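Alpha-14 giardin (Giardia lamblia, PDB 3CHL) probably acts as a calcium-regulated structural element of the annexin family, linking the phospholipid bilayer to the underlying axoneme. Local coordinates at residues 35-40 with 308-313; 41-46 with 319-324; 69-74 with 301-306. All coordinates share one frame; numbering follows the deposited sequence.

From the N terminus, the chain passes helix 12-24 and then supplies helix 31-38, helix 41-55 and helix 69-78, and each of these three meets a partner more than 220 residues further on. Helix 301-310 meets helix 69-78 in interaction 3, then brings its C-terminal end to helix 31-38 in interaction 1; the tail at 319-324 finally reaches helix 41-55 in interaction 2. Interaction 3 is nested within the loops closed by both others, whereas interactions 1 and 2 cross. L310 touches L74 between interactions 1 and 3, and S38 and Y39 meet L319 between 1 and 2. Together they tie the last helix and C-terminal tail to the first helices of this all-helical annexin.

Interaction 1 (35-40 with 308-313); sequences IARSYP and KLLWEP
L309 meets R37 where helix 301-310 runs out, and the arginine reaches across from helix 31-38 to follow the chain beyond. With its CG anti to the backbone N (chi1 -177°), L309 lays CD1 over one face of the guanidinium, 3.5 Å from R37 NH2 and offset toward the rim. A branched aliphatic side chain suits this place, because it covers the flat group without competing for its N-H bonds. The backbone of L309 also takes part: R37 CD lies 3.3 Å from L309 O, a carbonyl that accepts from E312 N. L310 comes next, its CD2 turned back to the methylene part of R37, 4.1 Å from CG, and to the small side chain of A36, 4.3 Å from CB. Arginine therefore serves twice: its aliphatic stem packs on L310 while its N-H groups reach polar atoms. At E312 the main chain supplies the acceptor: R37 NH1 donates to E312 O at 2.9 Å, with an N-H...O angle of 145°. The oxygen lies close to the guanidinium plane, although the donor stands above the plane of the carbonyl. The E312 carboxylate itself pairs with K280. P313 follows with its carbonyl O, which a water links to R37 NH1, the arginine leg being weak. The other end of the guanidinium is held by a salt bridge from NH2 to E34, one turn back on its own helix. Around this joint, I35 and Y39 face helix 12-24, while A36 and L310 both pack on L78 of helix 69-78.

Interaction 2 (41-46 with 319-324); sequences PNQLRN and LSMDDY
Q43, on the first turn of helix 41-55, grips an ST turn in the C-terminal tail, in which S320 OG accepts from the backbone N of D322 at 3.0 Å. The glutamine uses both ends of its amide. OE1 takes the backbone N-H of M321 at 2.7 Å in a nearly straight bond (174°), the donor tilted from the carbonyl plane, while NE2 donates to S320 OG at 3.2 Å, close to the amide plane. A side chain carrying an acceptor and a donor side by side suits a tail that offers one of each, and the two bonds fix the rotation of the amide. The side chain of Q43 is extended beyond CG (chi2 -170°), which carries the amide to the tail. S320 OG is thus satisfied twice over as an acceptor, from its own turn and from the helix. One turn on, N46 ND2 and D322 OD1 share a water, which accepts from the amide and donates to the carboxylate. Alongside these bonds, the flexible thioether of M321 runs past Q43 in the opposite direction, between helix 41-55 and V12 and V15 of helix 12-24, and places CE 4.0 Å from L44 CD2.

Interaction 3 (69-74 with 301-306); sequences KDFESL and GVYGDA
D70 and Y303 form the first of two CH-pi contacts between helices 69-78 and 301-310. D70 CB stands over one face of the tyrosine ring, 4.1 Å from its centroid and 18° off the normal. The second has the roles of the helices exchanged: V302 CG1 sits over a face of the F71 ring, 3.9 Å from the centroid. F71 has CG anti to the backbone N (chi1 -176°), which sends its ring across to the valine, whose CG1 methyl fits against the flat ring, offset toward its rim. Apolar packing fills in the rest. The single methyl of A306 fits between F71 and L74, its CB 3.5 Å from F71 CE1 and 3.9 Å from L74 CD2. L74 CD2 also lies 4.3 Å from Y303 CE1. Y303 leans its ring along the backbone of helix 69-78, CE1 lying 3.6 Å from D70 O. The polar ends turn to helix 262-272: Y303 OH bonds to N266, whose side-chain nitrogen also donates to D70 O, and D70 OD2 is hydrogen-bonded to S262 OG. Tyrosine and aspartate therefore suit a border position, carbon toward the partner helix and oxygen toward a third. I33 of helix 31-38 covers F71 and A306 as well. The axes of the two short segments approach to 9.6 Å and cross at 33°, running in broadly the same direction, as helices do in the bundled, all-helical architecture of the annexin fold.

Interaction 1 (35-40 with 308-313)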
# COMPACT_ATOMS: atom_id res chain seq x y z
N ILE A 35 4.32 -14.37 14.18
CA ILE A 35 3.11 -15.13 13.74
C ILE A 35 2.63 -14.57 12.40
O ILE A 35 2.36 -15.33 11.46
CB ILE A 35 2.02 -15.10 14.83
CG1 ILE A 35 2.35 -16.13 15.94
CG2 ILE A 35 0.65 -15.44 14.26
CD1 ILE A 35 1.60 -15.82 17.23
N ALA A 36 2.57 -13.24 12.29
CA ALA A 36 2.09 -12.64 11.02
C ALA A 36 2.97 -13.07 9.85
O ALA A 36 2.47 -13.19 8.71
CB ALA A 36 2.14 -11.12 11.10
N ARG A 37 4.27 -13.20 10.10
CA ARG A 37 5.26 -13.47 9.02
C ARG A 37 5.40 -14.96 8.72
O ARG A 37 6.01 -15.32 7.72
CB ARG A 37 6.67 -12.96 9.44
CG ARG A 37 6.81 -11.43 9.54
CD ARG A 37 8.26 -10.98 9.14
NE ARG A 37 9.17 -11.77 9.90
CZ ARG A 37 10.43 -12.14 9.65
NH1 ARG A 37 11.15 -11.81 8.58
NH2 ARG A 37 10.98 -12.89 10.60
N SER A 38 4.84 -15.82 9.59
CA SER A 38 5.10 -17.29 9.51
C SER A 38 4.00 -18.15 8.91
O SER A 38 4.24 -19.34 8.61
CB SER A 38 5.40 -17.81 10.91
OG SER A 38 6.59 -17.24 11.37
N TYR A 39 2.79 -17.59 8.75
CA TYR A 39 1.64 -18.33 8.26
C TYR A 39 1.01 -17.60 7.10
O TYR A 39 1.18 -16.37 7.01
CB TYR A 39 0.61 -18.50 9.39
CG TYR A 39 1.08 -19.38 10.51
CD1 TYR A 39 0.96 -20.78 10.43
CD2 TYR A 39 1.64 -18.83 11.63
CE1 TYR A 39 1.38 -21.61 11.47
CE2 TYR A 39 2.08 -19.63 12.67
CZ TYR A 39 1.93 -21.03 12.59
OH TYR A 39 2.38 -21.79 13.64
N PRO A 40 0.33 -18.34 6.20
CA PRO A 40 -0.40 -17.69 5.12
C PRO A 40 -1.54 -16.88 5.72
O PRO A 40 -2.12 -17.29 6.73
CB PRO A 40 -0.96 -18.86 4.27
CG PRO A 40 -0.42 -20.12 4.85
CD PRO A 40 0.27 -19.81 6.14
N LYS A 308 10.34 -2.71 11.55
CA LYS A 308 11.57 -3.26 10.94
C LYS A 308 11.44 -4.76 10.66
O LYS A 308 11.91 -5.26 9.62
CB LYS A 308 12.78 -3.06 11.85
CG LYS A 308 13.30 -1.63 11.92
CD LYS A 308 14.47 -1.57 12.87
CE LYS A 308 14.03 -1.47 14.30
NZ LYS A 308 14.98 -0.63 15.07
N LEU A 309 10.85 -5.49 11.62
CA LEU A 309 10.74 -6.95 11.44
C LEU A 309 9.79 -7.34 10.29
O LEU A 309 10.10 -8.23 9.50
CB LEU A 309 10.33 -7.64 12.76
CG LEU A 309 10.25 -9.18 12.74
CD1 LEU A 309 11.56 -9.84 12.27
CD2 LEU A 309 9.90 -9.57 14.15
N LEU A 310 8.64 -6.69 10.18
CA LEU A 310 7.71 -6.99 9.08
C LEU A 310 8.36 -6.79 7.72
O LEU A 310 8.12 -7.54 6.77
CB LEU A 310 6.43 -6.12 9.18
CG LEU A 310 5.46 -6.58 10.27
CD1 LEU A 310 4.48 -5.46 10.47
CD2 LEU A 310 4.72 -7.92 9.86
N TRP A 311 9.18 -5.75 7.62
CA TRP A 311 9.83 -5.46 6.35
C TRP A 311 11.07 -6.33 6.04
O TRP A 311 11.69 -6.20 4.99
CB TRP A 311 10.16 -3.96 6.30
CG TRP A 311 8.96 -3.13 5.85
CD1 TRP A 311 8.31 -2.15 6.56
CD2 TRP A 311 8.27 -3.25 4.60
NE1 TRP A 311 7.28 -1.63 5.80
CE2 TRP A 311 7.24 -2.27 4.59
CE3 TRP A 311 8.46 -4.07 3.46
CZ2 TRP A 311 6.39 -2.10 3.50
CZ3 TRP A 311 7.62 -3.90 2.39
CH2 TRP A 311 6.58 -2.91 2.42
N GLU A 312 11.45 -7.19 6.98
CA GLU A 312 12.56 -8.08 6.74
C GLU A 312 12.07 -9.28 5.92
O GLU A 312 11.15 -9.99 6.32
CB GLU A 312 13.17 -8.48 8.09
CG GLU A 312 14.48 -9.17 8.00
CD GLU A 312 15.67 -8.23 7.71
OE1 GLU A 312 15.51 -7.00 7.56
OE2 GLU A 312 16.80 -8.76 7.69
N PRO A 313 12.65 -9.48 4.73
CA PRO A 313 12.28 -10.52 3.80
C PRO A 313 12.33 -11.91 4.49
O PRO A 313 13.31 -12.21 5.16
CB PRO A 313 13.37 -10.45 2.72
CG PRO A 313 13.96 -9.08 2.87
CD PRO A 313 13.80 -8.68 4.26
O HOH W 1 14.12 -13.06 7.37

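Interaction 2 (41-46 with 319-324)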
# COMPACT_ATOMS: atom_id res chain seq x y z
N PRO A 41 -1.83 -15.71 5.13
CA PRO A 41 -2.91 -14.84 5.61
C PRO A 41 -4.29 -15.54 5.81
O PRO A 41 -4.99 -15.25 6.76
CB PRO A 41 -3.01 -13.76 4.53
CG PRO A 41 -1.74 -13.76 3.84
CD PRO A 41 -1.13 -15.12 3.96
N ASN A 42 -4.66 -16.46 4.92
CA ASN A 42 -5.96 -17.14 5.11
C ASN A 42 -6.02 -17.94 6.42
O ASN A 42 -7.01 -17.96 7.09
CB ASN A 42 -6.31 -18.03 3.92
CG ASN A 42 -6.80 -17.23 2.70
OD1 ASN A 42 -7.01 -16.00 2.75
ND2 ASN A 42 -6.99 -17.94 1.58
N GLN A 43 -4.94 -18.63 6.76
CA GLN A 43 -4.85 -19.33 8.02
C GLN A 43 -4.85 -18.39 9.21
O GLN A 43 -5.39 -18.71 10.24
CB GLN A 43 -3.59 -20.19 8.04
CG GLN A 43 -3.60 -21.32 7.03
CD GLN A 43 -2.45 -22.29 7.24
OE1 GLN A 43 -1.63 -22.16 8.14
NE2 GLN A 43 -2.40 -23.30 6.41
N LEU A 44 -4.22 -17.22 9.08
CA LEU A 44 -4.26 -16.24 10.18
C LEU A 44 -5.68 -15.71 10.34
O LEU A 44 -6.13 -15.50 11.45
CB LEU A 44 -3.29 -15.06 9.87
CG LEU A 44 -1.79 -15.48 9.81
CD1 LEU A 44 -0.94 -14.36 9.17
CD2 LEU A 44 -1.26 -15.85 11.21
N ARG A 45 -6.36 -15.49 9.22
CA ARG A 45 -7.75 -15.04 9.27
C ARG A 45 -8.59 -16.12 10.00
O ARG A 45 -9.36 -15.78 10.89
CB ARG A 45 -8.30 -14.74 7.85
CG ARG A 45 -9.77 -14.21 7.81
CD ARG A 45 -10.35 -14.12 6.33
NE ARG A 45 -10.02 -15.24 5.44
CZ ARG A 45 -10.17 -16.54 5.73
NH1 ARG A 45 -10.68 -16.90 6.90
NH2 ARG A 45 -9.82 -17.48 4.87
N ASN A 46 -8.42 -17.38 9.60
CA ASN A 46 -9.19 -18.50 10.24
C ASN A 46 -8.90 -18.57 11.73
O ASN A 46 -9.81 -18.78 12.54
CB ASN A 46 -8.86 -19.85 9.57
CG ASN A 46 -9.33 -19.91 8.11
OD1 ASN A 46 -10.19 -19.15 7.70
ND2 ASN A 46 -8.75 -20.82 7.32
N LEU A 319 5.09 -21.70 7.68
CA LEU A 319 4.47 -22.75 8.45
C LEU A 319 3.06 -23.00 7.94
O LEU A 319 2.52 -22.20 7.17
CB LEU A 319 4.47 -22.40 9.93
CG LEU A 319 5.85 -22.08 10.52
CD1 LEU A 319 5.78 -21.60 11.98
CD2 LEU A 319 6.81 -23.30 10.35
N SER A 320 2.49 -24.13 8.37
CA SER A 320 1.07 -24.40 8.22
C SER A 320 0.44 -24.71 9.56
O SER A 320 0.94 -25.52 10.35
CB SER A 320 0.80 -25.54 7.23
OG SER A 320 -0.59 -25.86 7.19
N MET A 321 -0.67 -24.03 9.83
CA MET A 321 -1.47 -24.28 10.99
C MET A 321 -2.34 -25.52 10.82
O MET A 321 -2.89 -26.03 11.79
CB MET A 321 -2.36 -23.06 11.25
CG MET A 321 -2.06 -22.35 12.51
SD MET A 321 -3.28 -21.04 12.82
CE MET A 321 -2.39 -19.64 12.07
N ASP A 322 -2.46 -25.99 9.58
CA ASP A 322 -3.39 -27.06 9.23
C ASP A 322 -2.68 -28.40 9.25
O ASP A 322 -3.31 -29.43 9.12
CB ASP A 322 -3.99 -26.83 7.82
CG ASP A 322 -4.97 -25.67 7.78
OD1 ASP A 322 -5.45 -25.23 8.86
OD2 ASP A 322 -5.26 -25.18 6.65
N ASP A 323 -1.37 -28.35 9.47
CA ASP A 323 -0.44 -29.47 9.35
C ASP A 323 -0.47 -30.38 10.57
O ASP A 323 0.03 -31.51 10.52
CB ASP A 323 0.98 -28.92 9.19
CG ASP A 323 1.76 -29.60 8.09
OD1 ASP A 323 1.88 -30.85 8.12
OD2 ASP A 323 2.28 -28.88 7.20
N TYR A 324 -1.02 -29.87 11.67
CA TYR A 324 -1.20 -30.61 12.91
C TYR A 324 -1.50 -32.12 12.72
O TYR A 324 -0.76 -32.97 13.20
CB TYR A 324 -2.31 -29.93 13.75
CG TYR A 324 -2.26 -30.29 15.21
CD1 TYR A 324 -1.35 -29.68 16.07
CD2 TYR A 324 -3.12 -31.26 15.74
CE1 TYR A 324 -1.30 -30.01 17.41
CE2 TYR A 324 -3.07 -31.60 17.07
CZ TYR A 324 -2.16 -30.97 17.90
OH TYR A 324 -2.11 -31.29 19.23
O HOH W 2 -6.97 -22.60 8.69

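Interaction 3 (69-74 with 301-306)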
# COMPACT_ATOMS: atom_id res chain seq x y z
N LYS A 69 -1.99 2.00 21.08
CA LYS A 69 -2.93 2.07 19.95
C LYS A 69 -2.23 1.78 18.60
O LYS A 69 -2.79 1.07 17.77
CB LYS A 69 -3.61 3.45 19.85
CG LYS A 69 -4.86 3.45 18.93
CD LYS A 69 -5.40 4.86 18.61
CE LYS A 69 -6.82 4.76 17.95
NZ LYS A 69 -7.36 6.11 17.50
N ASP A 70 -1.04 2.36 18.41
CA ASP A 70 -0.30 2.22 17.14
C ASP A 70 0.07 0.77 16.86
O ASP A 70 -0.06 0.29 15.74
CB ASP A 70 1.00 3.01 17.16
CG ASP A 70 0.78 4.50 16.90
OD1 ASP A 70 -0.37 4.91 16.65
OD2 ASP A 70 1.80 5.23 16.92
N PHE A 71 0.55 0.09 17.89
CA PHE A 71 0.96 -1.30 17.78
C PHE A 71 -0.25 -2.23 17.68
O PHE A 71 -0.28 -3.13 16.83
CB PHE A 71 2.01 -1.67 18.85
CG PHE A 71 2.57 -3.09 18.73
CD1 PHE A 71 3.23 -3.53 17.57
CD2 PHE A 71 2.44 -4.00 19.79
CE1 PHE A 71 3.75 -4.84 17.47
CE2 PHE A 71 2.94 -5.30 19.69
CZ PHE A 71 3.61 -5.72 18.50
N GLU A 72 -1.30 -2.01 18.46
CA GLU A 72 -2.46 -2.87 18.29
C GLU A 72 -3.11 -2.66 16.90
O GLU A 72 -3.53 -3.61 16.27
CB GLU A 72 -3.47 -2.74 19.44
CG GLU A 72 -4.46 -1.68 19.28
CD GLU A 72 -5.76 -2.23 18.77
OE1 GLU A 72 -6.14 -3.36 19.19
OE2 GLU A 72 -6.41 -1.54 17.95
N SER A 73 -3.14 -1.41 16.43
CA SER A 73 -3.69 -1.07 15.13
C SER A 73 -2.94 -1.82 13.97
O SER A 73 -3.56 -2.35 13.04
CB SER A 73 -3.61 0.42 14.90
OG SER A 73 -4.12 0.68 13.60
N LEU A 74 -1.62 -1.84 14.07
CA LEU A 74 -0.78 -2.60 13.13
C LEU A 74 -1.14 -4.07 13.17
O LEU A 74 -1.40 -4.69 12.13
CB LEU A 74 0.69 -2.42 13.53
CG LEU A 74 1.75 -3.20 12.71
CD1 LEU A 74 1.71 -2.85 11.19
CD2 LEU A 74 3.15 -3.03 13.31
N GLY A 301 11.06 1.58 20.69
CA GLY A 301 10.47 0.41 21.38
C GLY A 301 9.94 -0.66 20.45
O GLY A 301 10.41 -0.77 19.31
N VAL A 302 8.97 -1.43 20.94
CA VAL A 302 8.38 -2.59 20.22
C VAL A 302 7.75 -2.20 18.87
O VAL A 302 7.84 -2.97 17.88
CB VAL A 302 7.26 -3.28 21.08
CG1 VAL A 302 6.59 -4.41 20.30
CG2 VAL A 302 7.82 -3.84 22.36
N TYR A 303 7.11 -1.03 18.81
CA TYR A 303 6.46 -0.59 17.56
C TYR A 303 7.47 -0.40 16.42
O TYR A 303 7.33 -0.95 15.33
CB TYR A 303 5.62 0.67 17.79
CG TYR A 303 4.98 1.19 16.50
CD1 TYR A 303 3.91 0.51 15.91
CD2 TYR A 303 5.46 2.33 15.87
CE1 TYR A 303 3.32 0.97 14.74
CE2 TYR A 303 4.88 2.78 14.69
CZ TYR A 303 3.82 2.10 14.12
OH TYR A 303 3.27 2.58 12.95
N GLY A 304 8.53 0.34 16.70
CA GLY A 304 9.70 0.39 15.83
C GLY A 304 10.24 -0.99 15.42
O GLY A 304 10.50 -1.22 14.24
N ASP A 305 10.45 -1.88 16.38
CA ASP A 305 11.04 -3.19 16.03
C ASP A 305 10.08 -4.02 15.16
O ASP A 305 10.53 -4.79 14.30
CB ASP A 305 11.40 -4.00 17.27
CG ASP A 305 12.54 -3.37 18.12
OD1 ASP A 305 13.23 -2.41 17.68
OD2 ASP A 305 12.74 -3.90 19.23
N ALA A 306 8.78 -3.84 15.37
CA ALA A 306 7.71 -4.49 14.62
C ALA A 306 7.75 -4.08 13.15
O ALA A 306 7.67 -4.95 12.26
CB ALA A 306 6.37 -4.10 15.20